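Local coordinates for conserved hypothetical protein (Sulfolobus solfataricus, PDB 2FNA) that binds ADP and is an archaeal AAA+ ATPase that probably hydrolyses ATP, although its cellular role is not established, at residues Tyr232-Glu237 and Lys257-Ala262. Sequence-based numbering, arbitrary orientation.
Sequences YEVVYE and KNLDFA
In the small helical region that follows the parallel sheet of this AAA+ ATPase, the short helix 232-239 meets the first turn of the long helix 259-282 through one leucine, L259, set against two successive valines, V234 and V235. The two methyls of L259 divide the work: CD2 meets V234 CG1 tip to tip at 4.1 Å, and CD1 lies 4.2 Å from V235 CG2, where the side chains cross obliquely. The CA-CB bond of L259 already points at helix 232-239, and with CG anti to the backbone N (chi1 178°) both methyls come to the valines. Both touches are purely apolar, and the 84 Å² buried between the segments marks a light contact between helices whose nearest CA atoms, those of V235 and L259, are still 8.7 Å apart.

The intervening helix 243-256 packs against both: F249 touches V235 and A262, while F229, in the loop leading into helix 232-239, touches V235 and L259. The position of these helices beside the nucleotide-binding core is consistent with the C-terminal helical lid of AAA+ proteins, and here the side chain of V235 is about 13 Å from the bound ADP.

L259 opens helix 259-282 right after a two-residue link, in which K257, with positive phi, ends the preceding helix and N258 is the N-cap of the next. N258 OD1 accepts a nearly straight bond from F261 N (3.1 Å, 172°), the donor tilted 32° from the carbonyl plane, and a weak, bent one from D260 N. On the other helix, E233 forms a salt bridge with R211, joining it to helix 211-225.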
loop_
_atom_site.group_PDB
_atom_site.type_symbol
_atom_site.label_atom_id
_atom_site.label_comp_id
_atom_site.label_asym_id
_atom_site.label_seq_id
_atom_site.Cartn_x
_atom_site.Cartn_y
_atom_site.Cartn_z
ATOM N N TYR A 232 0.081 26.202 12.659
ATOM C CA TYR A 232 0.675 25.024 12.064
ATOM C C TYR A 232 1.234 24.044 13.104
ATOM O O TYR A 232 1.160 22.844 12.910
ATOM C CB TYR A 232 1.771 25.415 11.090
ATOM C CG TYR A 232 1.295 26.210 9.908
ATOM C CD1 TYR A 232 0.674 25.583 8.822
ATOM C CD2 TYR A 232 1.486 27.584 9.852
ATOM C CE1 TYR A 232 0.222 26.325 7.726
ATOM C CE2 TYR A 232 1.072 28.324 8.753
ATOM C CZ TYR A 232 0.454 27.696 7.691
ATOM O OH TYR A 232 0.046 28.452 6.618
ATOM N N GLU A 233 1.788 24.555 14.204
ATOM C CA GLU A 233 2.473 23.697 15.175
ATOM C C GLU A 233 1.502 22.828 15.939
ATOM O O GLU A 233 1.783 21.655 16.180
ATOM C CB GLU A 233 3.273 24.527 16.185
ATOM C CG GLU A 233 4.393 25.323 15.592
ATOM C CD GLU A 233 5.523 24.455 15.142
ATOM O OE1 GLU A 233 5.802 23.427 15.801
ATOM O OE2 GLU A 233 6.134 24.809 14.118
ATOM N N VAL A 234 0.365 23.387 16.328
ATOM C CA VAL A 234 -0.630 22.596 17.021
ATOM C C VAL A 234 -1.206 21.519 16.099
ATOM O O VAL A 234 -1.542 20.432 16.562
ATOM C CB VAL A 234 -1.771 23.439 17.659
ATOM C CG1 VAL A 234 -2.613 24.121 16.626
ATOM C CG2 VAL A 234 -2.652 22.549 18.545
ATOM N N VAL A 235 -1.315 21.818 14.805
ATOM C CA VAL A 235 -1.839 20.829 13.876
ATOM C C VAL A 235 -0.860 19.658 13.840
ATOM O O VAL A 235 -1.273 18.535 14.010
ATOM C CB VAL A 235 -2.100 21.379 12.457
ATOM C CG1 VAL A 235 -2.563 20.241 11.510
ATOM C CG2 VAL A 235 -3.144 22.465 12.481
ATOM N N TYR A 236 0.436 19.918 13.643
ATOM C CA TYR A 236 1.430 18.838 13.667
ATOM C C TYR A 236 1.434 18.058 14.999
ATOM O O TYR A 236 1.526 16.822 15.010
ATOM C CB TYR A 236 2.842 19.355 13.356
ATOM C CG TYR A 236 3.869 18.229 13.325
ATOM C CD1 TYR A 236 3.893 17.286 12.294
ATOM C CD2 TYR A 236 4.780 18.081 14.361
ATOM C CE1 TYR A 236 4.813 16.235 12.312
ATOM C CE2 TYR A 236 5.699 17.057 14.373
ATOM C CZ TYR A 236 5.725 16.152 13.353
ATOM O OH TYR A 236 6.663 15.137 13.415
ATOM N N GLU A 237 1.357 18.772 16.114
ATOM C CA GLU A 237 1.376 18.121 17.424
ATOM C C GLU A 237 0.196 17.170 17.584
ATOM O O GLU A 237 0.360 16.099 18.140
ATOM C CB GLU A 237 1.401 19.147 18.566
ATOM C CG GLU A 237 2.788 19.805 18.773
ATOM C CD GLU A 237 2.766 21.250 19.351
ATOM O OE1 GLU A 237 1.675 21.819 19.658
ATOM O OE2 GLU A 237 3.884 21.820 19.492
ATOM N N LYS A 257 -13.364 26.240 8.458
ATOM C CA LYS A 257 -12.588 27.344 9.075
ATOM C C LYS A 257 -12.653 27.411 10.604
ATOM O O LYS A 257 -12.465 28.478 11.183
ATOM C CB LYS A 257 -13.005 28.703 8.514
ATOM C CG LYS A 257 -13.033 28.788 6.999
ATOM C CD LYS A 257 -11.688 29.083 6.424
ATOM C CE LYS A 257 -11.788 29.291 4.922
ATOM N NZ LYS A 257 -12.604 30.481 4.543
ATOM N N ASN A 258 -12.923 26.289 11.254
ATOM C CA ASN A 258 -12.864 26.198 12.701
ATOM C C ASN A 258 -11.776 25.201 13.024
ATOM O O ASN A 258 -11.859 24.040 12.660
ATOM C CB ASN A 258 -14.201 25.753 13.294
ATOM C CG ASN A 258 -14.228 25.844 14.807
ATOM O OD1 ASN A 258 -13.513 25.137 15.503
ATOM N ND2 ASN A 258 -15.052 26.724 15.317
ATOM N N LEU A 259 -10.746 25.667 13.705
ATOM C CA LEU A 259 -9.591 24.849 13.977
ATOM C C LEU A 259 -9.926 23.625 14.808
ATOM O O LEU A 259 -9.479 22.537 14.480
ATOM C CB LEU A 259 -8.513 25.674 14.666
ATOM C CG LEU A 259 -7.287 24.861 15.035
ATOM C CD1 LEU A 259 -6.540 24.473 13.784
ATOM C CD2 LEU A 259 -6.390 25.658 15.987
ATOM N N ASP A 260 -10.699 23.782 15.877
ATOM C CA ASP A 260 -10.958 22.667 16.786
ATOM C C ASP A 260 -11.872 21.655 16.157
ATOM O O ASP A 260 -11.736 20.452 16.393
ATOM C CB ASP A 260 -11.630 23.125 18.080
ATOM C CG ASP A 260 -10.728 23.963 18.961
ATOM O OD1 ASP A 260 -9.499 24.027 18.708
ATOM O OD2 ASP A 260 -11.270 24.556 19.922
ATOM N N PHE A 261 -12.858 22.150 15.412
ATOM C CA PHE A 261 -13.731 21.274 14.652
ATOM C C PHE A 261 -12.939 20.459 13.631
ATOM O O PHE A 261 -13.111 19.250 13.574
ATOM C CB PHE A 261 -14.854 22.073 13.983
ATOM C CG PHE A 261 -15.770 21.244 13.116
ATOM C CD1 PHE A 261 -16.886 20.635 13.657
ATOM C CD2 PHE A 261 -15.521 21.102 11.746
ATOM C CE1 PHE A 261 -17.733 19.888 12.865
ATOM C CE2 PHE A 261 -16.374 20.367 10.944
ATOM C CZ PHE A 261 -17.481 19.752 11.511
ATOM N N ALA A 262 -12.079 21.100 12.843
ATOM C CA ALA A 262 -11.285 20.392 11.818
ATOM C C ALA A 262 -10.323 19.351 12.396
ATOM O O ALA A 262 -10.151 18.276 11.817
ATOM C CB ALA A 262 -10.537 21.365 10.928
#